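PDB 2DWU: glutamate racemase from Bacillus anthracis, which belongs to the Asp/Glu/hydantoin racemase family and holds d-glutamic acid in a pocket of its alpha/beta fold. Local coordinates for residues 142-147 with 177-182. Sequence-based numbering, arbitrary orientation.
Sequences KVHSHA and TKEDID
The imidazole of His144 lies under the folded side chain of Glu179, and this pair carries most of the contact between strand 142-147 and the loop that leads from helix 162-177 into strand 183-187. Strand 142-147 is the outermost of a four-stranded parallel sheet, paired with strand 115-120; a helical beta-alpha-beta crossover passes that neighbour to strand 183-187, and its last loop packs back on its starting strand. Glu179 CB sits 4.0 Å from the centroid of the His144 ring, 9° off the ring normal, a CH-pi contact over one face. With CG beside the backbone N and the chain bent at chi2 (-70°), the carboxylate of Glu179 folds back over the same ring. The two planes are 22° apart and stacked, and OE2 of Glu179 comes within 3.2 Å of CE1 of His144. On the buried side, CG2 of Ile181 meets CD2 of His144 obliquely at 3.7 Å, and the His144 side chain touches Leu176 of helix 162-177.

Water takes over the polar work on the looser side. One molecule, in plane at the ring edge, lies 2.9 Å from NE2 of His144 and donates to the backbone O of Asp180 at 2.7 Å. A second is bonded to ND1 of His144 and donates weakly to OE1 of Glu179. The carboxylate of Asp180 turns to a salt bridge with Lys113, and OE2 of Glu179 bonds weakly to a glycerol.

Both ring nitrogens are thus satisfied through water, without direct polar bonds between strand and loop; the overlying carboxylate would probably favour a protonated imidazole.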
# COMPACT_ATOMS: atom_id res chain seq x y z
N LYS B 142 9.62 12.45 -12.93
CA LYS B 142 10.37 13.66 -12.67
C LYS B 142 10.21 13.87 -11.16
O LYS B 142 9.08 13.92 -10.65
CB LYS B 142 9.75 14.85 -13.41
CG LYS B 142 10.55 16.13 -13.24
CD LYS B 142 12.01 15.95 -13.66
CE LYS B 142 12.75 17.30 -13.64
NZ LYS B 142 14.21 17.17 -13.87
N VAL B 143 11.33 13.97 -10.46
CA VAL B 143 11.32 14.12 -9.01
C VAL B 143 11.98 15.43 -8.60
O VAL B 143 13.11 15.72 -9.02
CB VAL B 143 12.08 12.94 -8.32
CG1 VAL B 143 11.92 12.99 -6.77
CG2 VAL B 143 11.55 11.59 -8.85
N HIS B 144 11.27 16.21 -7.79
CA HIS B 144 11.80 17.48 -7.30
C HIS B 144 11.99 17.30 -5.81
O HIS B 144 11.00 17.15 -5.10
CB HIS B 144 10.81 18.59 -7.56
CG HIS B 144 10.62 18.88 -9.02
ND1 HIS B 144 11.58 19.53 -9.77
CD2 HIS B 144 9.61 18.58 -9.88
CE1 HIS B 144 11.17 19.61 -11.03
NE2 HIS B 144 9.98 19.05 -11.12
N SER B 145 13.24 17.35 -5.35
CA SER B 145 13.57 17.14 -3.94
C SER B 145 14.07 18.42 -3.29
O SER B 145 15.04 19.03 -3.76
CB SER B 145 14.62 16.02 -3.84
OG SER B 145 14.12 14.86 -4.49
N HIS B 146 13.40 18.84 -2.21
CA HIS B 146 13.73 20.10 -1.52
C HIS B 146 13.84 20.00 0.00
O HIS B 146 12.89 19.61 0.69
CB HIS B 146 12.65 21.14 -1.87
CG HIS B 146 12.80 22.44 -1.15
ND1 HIS B 146 13.87 23.28 -1.34
CD2 HIS B 146 12.01 23.04 -0.22
CE1 HIS B 146 13.74 24.35 -0.57
NE2 HIS B 146 12.62 24.22 0.12
N ALA B 147 15.00 20.39 0.54
CA ALA B 147 15.20 20.34 2.00
C ALA B 147 14.41 21.48 2.63
O ALA B 147 14.40 22.60 2.10
CB ALA B 147 16.67 20.49 2.32
N THR B 177 6.31 25.45 -5.22
CA THR B 177 5.14 26.09 -5.81
C THR B 177 5.49 26.48 -7.25
O THR B 177 4.59 26.69 -8.07
CB THR B 177 4.71 27.38 -5.08
OG1 THR B 177 5.74 28.36 -5.18
CG2 THR B 177 4.39 27.08 -3.60
N LYS B 178 6.79 26.54 -7.55
CA LYS B 178 7.25 26.92 -8.89
C LYS B 178 7.37 25.72 -9.80
O LYS B 178 7.56 25.86 -11.01
CB LYS B 178 8.63 27.58 -8.82
CG LYS B 178 8.65 28.89 -8.06
CD LYS B 178 10.07 29.40 -7.98
CE LYS B 178 10.11 30.70 -7.18
NZ LYS B 178 11.51 31.14 -6.96
N GLU B 179 7.29 24.53 -9.21
CA GLU B 179 7.45 23.31 -9.99
C GLU B 179 6.13 22.65 -10.31
O GLU B 179 5.13 22.81 -9.61
CB GLU B 179 8.33 22.33 -9.22
CG GLU B 179 9.71 22.90 -8.85
CD GLU B 179 10.63 23.09 -10.04
OE1 GLU B 179 11.73 23.66 -9.85
OE2 GLU B 179 10.26 22.68 -11.17
N ASP B 180 6.13 21.90 -11.41
CA ASP B 180 4.96 21.18 -11.83
C ASP B 180 4.98 19.80 -11.17
O ASP B 180 5.76 18.92 -11.56
CB ASP B 180 5.00 21.05 -13.36
CG ASP B 180 3.81 20.32 -13.94
OD1 ASP B 180 2.85 19.98 -13.20
OD2 ASP B 180 3.82 20.10 -15.18
N ILE B 181 4.19 19.64 -10.11
CA ILE B 181 4.06 18.34 -9.44
C ILE B 181 2.59 18.10 -9.14
O ILE B 181 1.81 19.04 -9.07
CB ILE B 181 4.82 18.28 -8.07
CG1 ILE B 181 4.27 19.34 -7.10
CG2 ILE B 181 6.30 18.45 -8.29
CD1 ILE B 181 4.80 19.12 -5.67
N ASP B 182 2.18 16.84 -9.00
CA ASP B 182 0.81 16.57 -8.62
C ASP B 182 0.77 15.69 -7.37
O ASP B 182 -0.29 15.29 -6.91
CB ASP B 182 -0.01 15.93 -9.77
CG ASP B 182 0.44 14.51 -10.12
OD1 ASP B 182 1.40 13.98 -9.53
OD2 ASP B 182 -0.21 13.93 -11.04
O HOH W 1 7.93 18.87 -13.14
O HOH W 2 13.32 21.15 -8.16